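Local coordinates for protein biliverdin reductase (Synechocystis sp., PDB 5B3T) that probably reduces biliverdin to bilirubin with an NADPH cofactor held by its Rossmann-fold domain, at residues Thr12-Thr21 with Arg37-Gly45; Ile150-Ile161 with Asn247-Gly258. One frame throughout, in Å; residues are numbered along the deposited sequence.

Contact 1 of 2, residues Thr12-Thr21 with Arg37-Gly45; sequences TPVRVGIVGT and RSQLVSFWG
Val-14 N gives a nearly straight hydrogen bond (170°) to Arg-37 O at 2.8 Å, the first of seven backbone bonds that zip the parallel strands 14-19 and 38-44 together. Gln-39 takes part twice, its N giving to Val-14 O and its O receiving Val-16 N. Val-16 O then accepts Val-41 N at 2.9 Å, the donor lying in the carbonyl plane. Here the register slips by one residue, a beta bulge at Val-41. Beyond it Ile-18 N reaches Ser-42 O at 3.1 Å with the donor tilted 30° from the carbonyl plane, Ile-18 O accepts Trp-44 N, and Gly-20 N closes the ladder on Trp-44 O at 2.8 Å. Arg-15, Gly-17 and Val-19 turn their backbone groups to the other side and bond toward strand 77-80. Three side chains take their polar partners from outside the two segments: Arg-15 from Asp-76 and Glu-74, Arg-37 from Asp-35 and Asp-296, Ser-38 OG from Phe-32 O. Between the strands the side chains meet through carbon. Ile-18 CD1 touches Leu-40 CD1 at 3.8 Å, the two chains crossing at about a right angle beneath helix 23-34. On the other face Val-19 CG1, held opposite its own N (chi1 -179°), lies 3.6 Å from Trp-44 CE3. At the strand ends Thr-21 CG2 packs 3.5 Å from Phe-43 CE2. Thr-21 binds NADP(+) in another structure of this protein, and with Gly-20 it opens the glycine-rich turn of the classic Rossmann beta-alpha-beta unit 14-19, 23-34, 38-44.

Contact 2 of 2, residues Ile150-Ile161 with Asn247-Gly258; sequences IGEVFYARYSTI and NERIFTLHGDRG. With PO4 (phosphate ion), chain D.
Glu-248 extends fully (chi1 -162°, chi2 -176°) and Ser-159 swings OG opposite its own N (chi1 179°), which brings OG to Glu-248 OE1 at 2.6 Å, approaching from above the carboxylate plane. The other oxygen, OE2, sits at the edge of the Arg-157 guanidinium, 3.3 Å from NH1, in a salt bridge whose hydrogen bond is weak; Arg-157 NE pairs with Glu-235. Without the carboxylate, as with an alanine here, Ser-159 OG is likely to lose this acceptor and Arg-157 NH1 its weak partner. On the opposite face Tyr-158 and Phe-251 form an offset stack, centroids 4.7 Å apart, with Tyr-158 CB over the Phe-251 ring. A classic beta bulge sets Phe-154 and Tyr-155 against His-254: His-254 O takes Phe-154 N at 2.9 Å and, weakly, Tyr-155 N, and also lies over one face of the Phe-154 ring. On the stack's side of the sheet Arg-249 grips a phosphate, probably a crystallisation additive, NE to O4 at 2.7 Å, and its NH1 pairs with Glu-265. The antiparallel pair thus sets the aromatic stack against an Arg-157, Glu-248 and Ser-159 cluster on the other face, where Glu-248 and Glu-235 probably share in balancing the charge of Arg-157.

Overall arrangement
Contact 1 and contact 2 share no strand: their centres are 38 Å apart, on opposite sides of the chain's centre, and their nearest atoms about 18 Å apart. Each is partly buried. The pair 12-21 with 37-45 forms one edge of the parallel Rossmann sheet, where strand 38-44 is outermost in the chain; the pair 150-161 with 247-258 lies inside the eight-stranded mixed sheet of the C-terminal domain. Contact 1 joins its segments by main-chain bonds and apolar packing, its charges answered elsewhere, whereas contact 2 adds a salt bridge, a serine-carboxylate bond and an aromatic stack. A bulge interrupts both ladders. Contact 1 reaches a cofactor-binding residue directly; contact 2 does not.

Contact 1 of 2, residues Thr12-Thr21 with Arg37-Gly45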
loop_
_atom_site.group_PDB
_atom_site.type_symbol
_atom_site.label_atom_id
_atom_site.label_comp_id
_atom_site.label_asym_id
_atom_site.label_seq_id
_atom_site.Cartn_x
_atom_site.Cartn_y
_atom_site.Cartn_z
ATOM N N THR A 12 -22.792 2.209 16.713
ATOM C CA THR A 12 -22.778 0.779 16.421
ATOM C C THR A 12 -24.140 0.263 15.940
ATOM O O THR A 12 -25.185 0.712 16.416
ATOM C CB THR A 12 -22.317 -0.025 17.668
ATOM O OG1 THR A 12 -22.016 -1.376 17.298
ATOM C CG2 THR A 12 -23.380 -0.013 18.765
ATOM N N PRO A 13 -24.136 -0.668 14.968
ATOM C CA PRO A 13 -22.971 -1.203 14.252
ATOM C C PRO A 13 -22.398 -0.222 13.234
ATOM O O PRO A 13 -23.143 0.575 12.665
ATOM C CB PRO A 13 -23.528 -2.446 13.538
ATOM C CG PRO A 13 -24.898 -2.672 14.110
ATOM C CD PRO A 13 -25.379 -1.332 14.547
ATOM N N VAL A 14 -21.085 -0.273 13.015
ATOM C CA VAL A 14 -20.475 0.532 11.964
ATOM C C VAL A 14 -20.814 -0.094 10.619
ATOM O O VAL A 14 -20.497 -1.261 10.361
ATOM C CB VAL A 14 -18.959 0.643 12.161
ATOM C CG1 VAL A 14 -18.362 1.573 11.115
ATOM C CG2 VAL A 14 -18.639 1.137 13.565
ATOM N N ARG A 15 -21.469 0.676 9.757
ATOM C CA ARG A 15 -21.909 0.197 8.452
ATOM C C ARG A 15 -20.850 0.550 7.415
ATOM O O ARG A 15 -20.491 1.723 7.260
ATOM C CB ARG A 15 -23.267 0.795 8.094
ATOM C CG ARG A 15 -24.400 0.219 8.930
ATOM C CD ARG A 15 -25.635 1.098 8.889
ATOM N NE ARG A 15 -25.355 2.447 9.373
ATOM C CZ ARG A 15 -26.173 3.481 9.208
ATOM N NH1 ARG A 15 -27.326 3.320 8.573
ATOM N NH2 ARG A 15 -25.842 4.675 9.679
ATOM N N VAL A 16 -20.358 -0.463 6.708
ATOM C CA VAL A 16 -19.159 -0.348 5.888
ATOM C C VAL A 16 -19.511 -0.582 4.427
ATOM O O VAL A 16 -20.249 -1.517 4.096
ATOM C CB VAL A 16 -18.074 -1.345 6.346
ATOM C CG1 VAL A 16 -16.805 -1.179 5.520
ATOM C CG2 VAL A 16 -17.783 -1.168 7.828
ATOM N N GLY A 17 -18.985 0.271 3.563
ATOM C CA GLY A 17 -18.965 0.020 2.130
ATOM C C GLY A 17 -17.530 -0.131 1.672
ATOM O O GLY A 17 -16.657 0.637 2.083
ATOM N N ILE A 18 -17.283 -1.128 0.829
ATOM C CA ILE A 18 -15.935 -1.480 0.398
ATOM C C ILE A 18 -15.798 -1.158 -1.084
ATOM O O ILE A 18 -16.522 -1.713 -1.917
ATOM C CB ILE A 18 -15.627 -2.959 0.671
ATOM C CG1 ILE A 18 -15.606 -3.227 2.177
ATOM C CG2 ILE A 18 -14.308 -3.353 0.031
ATOM C CD1 ILE A 18 -15.251 -4.650 2.536
ATOM N N VAL A 19 -14.866 -0.275 -1.416
ATOM C CA VAL A 19 -14.563 0.057 -2.804
ATOM C C VAL A 19 -13.344 -0.772 -3.193
ATOM O O VAL A 19 -12.208 -0.429 -2.855
ATOM C CB VAL A 19 -14.323 1.555 -2.996
ATOM C CG1 VAL A 19 -14.043 1.860 -4.457
ATOM C CG2 VAL A 19 -15.523 2.349 -2.508
ATOM N N GLY A 20 -13.580 -1.872 -3.903
ATOM C CA GLY A 20 -12.516 -2.789 -4.259
ATOM C C GLY A 20 -12.866 -4.225 -3.940
ATOM O O GLY A 20 -13.719 -4.491 -3.088
ATOM N N THR A 21 -12.215 -5.167 -4.625
ATOM C CA THR A 21 -12.514 -6.581 -4.442
ATOM C C THR A 21 -11.257 -7.437 -4.336
ATOM O O THR A 21 -11.369 -8.669 -4.310
ATOM C CB THR A 21 -13.388 -7.103 -5.592
ATOM O OG1 THR A 21 -12.745 -6.827 -6.843
ATOM C CG2 THR A 21 -14.758 -6.442 -5.580
ATOM N N ARG A 37 -19.205 -5.379 16.072
ATOM C CA ARG A 37 -19.311 -3.928 16.074
ATOM C C ARG A 37 -19.531 -3.346 14.684
ATOM O O ARG A 37 -19.735 -2.132 14.567
ATOM C CB ARG A 37 -18.052 -3.311 16.691
ATOM C CG ARG A 37 -17.826 -3.662 18.156
ATOM C CD ARG A 37 -16.428 -3.261 18.610
ATOM N NE ARG A 37 -15.395 -4.107 18.014
ATOM C CZ ARG A 37 -14.089 -3.892 18.133
ATOM N NH1 ARG A 37 -13.644 -2.852 18.825
ATOM N NH2 ARG A 37 -13.226 -4.719 17.557
ATOM N N SER A 38 -19.502 -4.167 13.637
ATOM C CA SER A 38 -19.557 -3.660 12.274
ATOM C C SER A 38 -20.453 -4.546 11.421
ATOM O O SER A 38 -20.773 -5.684 11.779
ATOM C CB SER A 38 -18.156 -3.562 11.656
ATOM O OG SER A 38 -17.450 -4.783 11.791
ATOM N N GLN A 39 -20.843 -4.002 10.270
ATOM C CA GLN A 39 -21.746 -4.665 9.335
ATOM C C GLN A 39 -21.360 -4.259 7.921
ATOM O O GLN A 39 -21.297 -3.065 7.615
ATOM C CB GLN A 39 -23.202 -4.286 9.625
ATOM C CG GLN A 39 -24.219 -4.896 8.676
ATOM C CD GLN A 39 -24.417 -6.381 8.904
ATOM O OE1 GLN A 39 -24.312 -6.867 10.030
ATOM N NE2 GLN A 39 -24.713 -7.109 7.834
ATOM N N LEU A 40 -21.100 -5.244 7.065
ATOM C CA LEU A 40 -20.792 -4.983 5.665
ATOM C C LEU A 40 -22.096 -4.786 4.898
ATOM O O LEU A 40 -22.938 -5.689 4.854
ATOM C CB LEU A 40 -19.972 -6.133 5.080
ATOM C CG LEU A 40 -19.652 -6.139 3.584
ATOM C CD1 LEU A 40 -18.944 -4.861 3.170
ATOM C CD2 LEU A 40 -18.811 -7.358 3.224
ATOM N N VAL A 41 -22.266 -3.611 4.302
ATOM C CA VAL A 41 -23.521 -3.238 3.655
ATOM C C VAL A 41 -23.428 -3.328 2.137
ATOM O O VAL A 41 -24.315 -3.886 1.489
ATOM C CB VAL A 41 -23.954 -1.826 4.105
ATOM C CG1 VAL A 41 -25.109 -1.324 3.246
ATOM C CG2 VAL A 41 -24.327 -1.828 5.580
ATOM N N SER A 42 -22.372 -2.776 1.543
ATOM C CA SER A 42 -22.258 -2.754 0.092
ATOM C C SER A 42 -20.792 -2.826 -0.311
ATOM O O SER A 42 -19.888 -2.717 0.522
ATOM C CB SER A 42 -22.918 -1.506 -0.506
ATOM O OG SER A 42 -22.306 -0.324 -0.021
ATOM N N PHE A 43 -20.567 -3.017 -1.607
ATOM C CA PHE A 43 -19.224 -2.972 -2.164
ATOM C C PHE A 43 -19.318 -2.590 -3.634
ATOM O O PHE A 43 -20.394 -2.611 -4.236
ATOM C CB PHE A 43 -18.486 -4.304 -1.987
ATOM C CG PHE A 43 -18.805 -5.319 -3.045
ATOM C CD1 PHE A 43 -19.959 -6.081 -2.965
ATOM C CD2 PHE A 43 -17.953 -5.512 -4.121
ATOM C CE1 PHE A 43 -20.257 -7.015 -3.939
ATOM C CE2 PHE A 43 -18.246 -6.446 -5.098
ATOM C CZ PHE A 43 -19.399 -7.198 -5.006
ATOM N N TRP A 44 -18.168 -2.232 -4.201
ATOM C CA TRP A 44 -18.042 -1.927 -5.619
ATOM C C TRP A 44 -16.772 -2.579 -6.141
ATOM O O TRP A 44 -15.736 -2.560 -5.471
ATOM C CB TRP A 44 -18.006 -0.409 -5.870
ATOM C CG TRP A 44 -17.758 -0.011 -7.307
ATOM C CD1 TRP A 44 -18.698 0.190 -8.277
ATOM C CD2 TRP A 44 -16.488 0.257 -7.920
ATOM N NE1 TRP A 44 -18.093 0.556 -9.456
ATOM C CE2 TRP A 44 -16.738 0.603 -9.263
ATOM C CE3 TRP A 44 -15.167 0.229 -7.465
ATOM C CZ2 TRP A 44 -15.714 0.921 -10.155
ATOM C CZ3 TRP A 44 -14.152 0.546 -8.352
ATOM C CH2 TRP A 44 -14.431 0.887 -9.682
ATOM N N GLY A 45 -16.865 -3.171 -7.328
ATOM C CA GLY A 45 -15.706 -3.731 -7.995
ATOM C C GLY A 45 -15.526 -3.117 -9.366
ATOM O O GLY A 45 -16.489 -2.622 -9.957
#

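Contact 2 of 2, residues Ile150-Ile161 with Asn247-Gly258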
loop_
_atom_site.group_PDB
_atom_site.type_symbol
_atom_site.label_atom_id
_atom_site.label_comp_id
_atom_site.label_asym_id
_atom_site.label_seq_id
_atom_site.Cartn_x
_atom_site.Cartn_y
_atom_site.Cartn_z
ATOM N N ILE A 150 21.172 -5.551 13.868
ATOM C CA ILE A 150 22.208 -5.501 12.842
ATOM C C ILE A 150 22.984 -4.189 12.861
ATOM O O ILE A 150 23.752 -3.919 11.932
ATOM C CB ILE A 150 21.626 -5.771 11.444
ATOM C CG1 ILE A 150 20.697 -4.636 11.010
ATOM C CG2 ILE A 150 20.883 -7.095 11.428
ATOM C CD1 ILE A 150 20.176 -4.797 9.594
ATOM N N GLY A 151 22.817 -3.368 13.897
ATOM C CA GLY A 151 23.637 -2.174 14.009
ATOM C C GLY A 151 23.296 -1.115 12.972
ATOM O O GLY A 151 22.152 -0.982 12.525
ATOM N N GLU A 152 24.313 -0.346 12.583
ATOM C CA GLU A 152 24.116 0.728 11.616
ATOM C C GLU A 152 23.880 0.144 10.230
ATOM O O GLU A 152 24.764 -0.508 9.663
ATOM C CB GLU A 152 25.322 1.665 11.599
ATOM C CG GLU A 152 25.120 2.898 10.724
ATOM C CD GLU A 152 26.408 3.663 10.470
ATOM O OE1 GLU A 152 27.495 3.110 10.736
ATOM O OE2 GLU A 152 26.330 4.821 10.007
ATOM N N VAL A 153 22.693 0.384 9.682
ATOM C CA VAL A 153 22.348 -0.097 8.349
ATOM C C VAL A 153 22.953 0.850 7.320
ATOM O O VAL A 153 22.680 2.054 7.334
ATOM C CB VAL A 153 20.827 -0.202 8.179
ATOM C CG1 VAL A 153 20.482 -0.834 6.837
ATOM C CG2 VAL A 153 20.221 -0.996 9.327
ATOM N N PHE A 154 23.781 0.307 6.424
ATOM C CA PHE A 154 24.488 1.115 5.440
ATOM C C PHE A 154 24.151 0.779 3.995
ATOM O O PHE A 154 24.441 1.595 3.113
ATOM C CB PHE A 154 26.009 0.987 5.629
ATOM C CG PHE A 154 26.513 -0.430 5.589
ATOM C CD1 PHE A 154 26.821 -1.037 4.381
ATOM C CD2 PHE A 154 26.690 -1.152 6.760
ATOM C CE1 PHE A 154 27.284 -2.340 4.340
ATOM C CE2 PHE A 154 27.157 -2.457 6.726
ATOM C CZ PHE A 154 27.452 -3.051 5.515
ATOM N N TYR A 155 23.556 -0.380 3.723
ATOM C CA TYR A 155 23.265 -0.782 2.355
ATOM C C TYR A 155 22.032 -1.669 2.359
ATOM O O TYR A 155 21.984 -2.659 3.094
ATOM C CB TYR A 155 24.460 -1.517 1.736
ATOM C CG TYR A 155 24.343 -1.802 0.253
ATOM C CD1 TYR A 155 23.829 -0.855 -0.623
ATOM C CD2 TYR A 155 24.778 -3.012 -0.274
ATOM C CE1 TYR A 155 23.732 -1.115 -1.984
ATOM C CE2 TYR A 155 24.688 -3.280 -1.629
ATOM C CZ TYR A 155 24.165 -2.329 -2.480
ATOM O OH TYR A 155 24.075 -2.593 -3.829
ATOM N N ALA A 156 21.040 -1.307 1.551
ATOM C CA ALA A 156 19.808 -2.072 1.448
ATOM C C ALA A 156 19.395 -2.157 -0.012
ATOM O O ALA A 156 19.631 -1.232 -0.795
ATOM C CB ALA A 156 18.674 -1.453 2.274
ATOM N N ARG A 157 18.772 -3.276 -0.372
ATOM C CA ARG A 157 18.292 -3.477 -1.731
ATOM C C ARG A 157 16.926 -4.141 -1.684
ATOM O O ARG A 157 16.767 -5.207 -1.080
ATOM C CB ARG A 157 19.267 -4.326 -2.556
ATOM C CG ARG A 157 18.847 -4.482 -4.009
ATOM C CD ARG A 157 19.967 -5.053 -4.858
ATOM N NE ARG A 157 19.820 -4.662 -6.257
ATOM C CZ ARG A 157 19.146 -5.371 -7.154
ATOM N NH1 ARG A 157 18.571 -6.508 -6.793
ATOM N NH2 ARG A 157 19.052 -4.948 -8.406
ATOM N N TYR A 158 15.950 -3.502 -2.320
ATOM C CA TYR A 158 14.575 -3.985 -2.388
ATOM C C TYR A 158 14.200 -4.065 -3.862
ATOM O O TYR A 158 14.029 -3.033 -4.520
ATOM C CB TYR A 158 13.638 -3.056 -1.607
ATOM C CG TYR A 158 12.157 -3.337 -1.744
ATOM C CD1 TYR A 158 11.674 -4.634 -1.859
ATOM C CD2 TYR A 158 11.238 -2.296 -1.727
ATOM C CE1 TYR A 158 10.315 -4.882 -1.977
ATOM C CE2 TYR A 158 9.881 -2.533 -1.841
ATOM C CZ TYR A 158 9.425 -3.826 -1.965
ATOM O OH TYR A 158 8.074 -4.059 -2.080
ATOM N N SER A 159 14.091 -5.284 -4.384
ATOM C CA SER A 159 13.876 -5.499 -5.808
ATOM C C SER A 159 12.681 -6.415 -6.018
ATOM O O SER A 159 12.617 -7.505 -5.439
ATOM C CB SER A 159 15.121 -6.099 -6.471
ATOM O OG SER A 159 14.891 -6.334 -7.849
ATOM N N THR A 160 11.744 -5.970 -6.851
ATOM C CA THR A 160 10.578 -6.753 -7.243
ATOM C C THR A 160 10.558 -6.817 -8.764
ATOM O O THR A 160 10.315 -5.805 -9.429
ATOM C CB THR A 160 9.287 -6.132 -6.708
ATOM O OG1 THR A 160 9.431 -5.860 -5.309
ATOM C CG2 THR A 160 8.120 -7.084 -6.906
ATOM N N ILE A 161 10.823 -7.998 -9.317
ATOM C CA ILE A 161 10.777 -8.221 -10.757
ATOM C C ILE A 161 9.793 -9.350 -11.023
ATOM O O ILE A 161 9.938 -10.448 -10.473
ATOM C CB ILE A 161 12.160 -8.542 -11.340
ATOM C CG1 ILE A 161 13.051 -7.298 -11.293
ATOM C CG2 ILE A 161 12.027 -9.048 -12.767
ATOM C CD1 ILE A 161 14.447 -7.518 -11.828
ATOM N N ASN A 247 12.311 -13.813 -12.342
ATOM C CA ASN A 247 11.619 -13.089 -11.288
ATOM C C ASN A 247 12.536 -12.874 -10.087
ATOM O O ASN A 247 13.520 -13.591 -9.881
ATOM C CB ASN A 247 10.358 -13.836 -10.859
ATOM C CG ASN A 247 9.294 -13.844 -11.937
ATOM O OD1 ASN A 247 9.464 -13.239 -12.996
ATOM N ND2 ASN A 247 8.186 -14.526 -11.672
ATOM N N GLU A 248 12.195 -11.867 -9.286
ATOM C CA GLU A 248 12.987 -11.498 -8.121
ATOM C C GLU A 248 12.075 -10.832 -7.102
ATOM O O GLU A 248 11.372 -9.874 -7.436
ATOM C CB GLU A 248 14.130 -10.550 -8.507
ATOM C CG GLU A 248 15.239 -10.450 -7.477
ATOM C CD GLU A 248 16.305 -9.437 -7.855
ATOM O OE1 GLU A 248 16.021 -8.559 -8.697
ATOM O OE2 GLU A 248 17.428 -9.519 -7.313
ATOM N N ARG A 249 12.080 -11.347 -5.872
ATOM C CA ARG A 249 11.419 -10.714 -4.728
ATOM C C ARG A 249 12.427 -10.712 -3.584
ATOM O O ARG A 249 12.463 -11.639 -2.771
ATOM C CB ARG A 249 10.124 -11.428 -4.340
ATOM C CG ARG A 249 8.938 -11.108 -5.233
ATOM C CD ARG A 249 7.623 -11.278 -4.479
ATOM N NE ARG A 249 7.399 -12.657 -4.051
ATOM C CZ ARG A 249 6.779 -12.998 -2.925
ATOM N NH1 ARG A 249 6.327 -12.059 -2.104
ATOM N NH2 ARG A 249 6.616 -14.277 -2.616
ATOM N N ILE A 250 13.242 -9.660 -3.522
ATOM C CA ILE A 250 14.354 -9.572 -2.585
ATOM C C ILE A 250 14.211 -8.304 -1.755
ATOM O O ILE A 250 13.886 -7.235 -2.286
ATOM C CB ILE A 250 15.713 -9.587 -3.318
ATOM C CG1 ILE A 250 15.883 -10.883 -4.109
ATOM C CG2 ILE A 250 16.860 -9.419 -2.336
ATOM C CD1 ILE A 250 15.944 -12.122 -3.254
ATOM N N PHE A 251 14.452 -8.429 -0.450
ATOM C CA PHE A 251 14.574 -7.284 0.453
ATOM C C PHE A 251 15.754 -7.592 1.371
ATOM O O PHE A 251 15.634 -8.396 2.300
ATOM C CB PHE A 251 13.288 -7.044 1.240
ATOM C CG PHE A 251 13.146 -5.638 1.768
ATOM C CD1 PHE A 251 14.253 -4.821 1.933
ATOM C CD2 PHE A 251 11.896 -5.132 2.092
ATOM C CE1 PHE A 251 14.120 -3.533 2.415
ATOM C CE2 PHE A 251 11.757 -3.842 2.574
ATOM C CZ PHE A 251 12.870 -3.043 2.735
ATOM N N THR A 252 16.893 -6.961 1.099
ATOM C CA THR A 252 18.127 -7.202 1.835
ATOM C C THR A 252 18.578 -5.907 2.491
ATOM O O THR A 252 18.556 -4.848 1.857
ATOM C CB THR A 252 19.223 -7.732 0.906
ATOM O OG1 THR A 252 18.776 -8.945 0.290
ATOM C CG2 THR A 252 20.505 -8.004 1.685
ATOM N N LEU A 253 18.981 -5.993 3.759
ATOM C CA LEU A 253 19.498 -4.849 4.502
ATOM C C LEU A 253 20.799 -5.256 5.181
ATOM O O LEU A 253 20.818 -6.203 5.974
ATOM C CB LEU A 253 18.478 -4.345 5.531
ATOM C CG LEU A 253 17.089 -3.969 4.995
ATOM C CD1 LEU A 253 16.116 -5.136 5.108
ATOM C CD2 LEU A 253 16.533 -2.732 5.690
ATOM N N HIS A 254 21.878 -4.541 4.869
ATOM C CA HIS A 254 23.200 -4.828 5.410
ATOM C C HIS A 254 23.521 -3.822 6.510
ATOM O O HIS A 254 23.480 -2.609 6.276
ATOM C CB HIS A 254 24.270 -4.769 4.320
ATOM C CG HIS A 254 24.115 -5.808 3.252
ATOM N ND1 HIS A 254 24.432 -7.134 3.453
ATOM C CD2 HIS A 254 23.706 -5.709 1.965
ATOM C CE1 HIS A 254 24.209 -7.811 2.339
ATOM N NE2 HIS A 254 23.769 -6.970 1.422
ATOM N N GLY A 255 23.842 -4.327 7.698
ATOM C CA GLY A 255 24.301 -3.493 8.792
ATOM C C GLY A 255 25.645 -3.968 9.308
ATOM O O GLY A 255 26.033 -5.110 9.042
ATOM N N ASP A 256 26.371 -3.123 10.045
ATOM C CA ASP A 256 27.704 -3.546 10.466
ATOM C C ASP A 256 27.681 -4.593 11.574
ATOM O O ASP A 256 28.753 -5.061 11.971
ATOM C CB ASP A 256 28.551 -2.339 10.892
ATOM C CG ASP A 256 27.938 -1.545 12.034
ATOM O OD1 ASP A 256 26.982 -2.023 12.679
ATOM O OD2 ASP A 256 28.431 -0.426 12.293
ATOM N N ARG A 257 26.507 -4.971 12.079
ATOM C CA ARG A 257 26.386 -6.083 13.011
ATOM C C ARG A 257 25.594 -7.250 12.441
ATOM O O ARG A 257 25.401 -8.249 13.144
ATOM C CB ARG A 257 25.745 -5.620 14.325
ATOM C CG ARG A 257 26.635 -4.716 15.160
ATOM C CD ARG A 257 25.961 -4.306 16.460
ATOM N NE ARG A 257 26.483 -3.032 16.949
ATOM C CZ ARG A 257 26.077 -2.432 18.062
ATOM N NH1 ARG A 257 25.141 -2.988 18.818
ATOM N NH2 ARG A 257 26.611 -1.273 18.421
ATOM N N GLY A 258 25.132 -7.162 11.199
ATOM C CA GLY A 258 24.427 -8.277 10.598
ATOM C C GLY A 258 23.719 -7.874 9.325
ATOM O O GLY A 258 23.620 -6.694 8.974
HETATM P P PO4 D . 7.535 -16.185 -5.664
HETATM O O1 PO4 D . 8.616 -17.215 -5.437
HETATM O O2 PO4 D . 6.474 -16.330 -4.599
HETATM O O3 PO4 D . 6.917 -16.396 -7.025
HETATM O O4 PO4 D . 8.133 -14.801 -5.592
#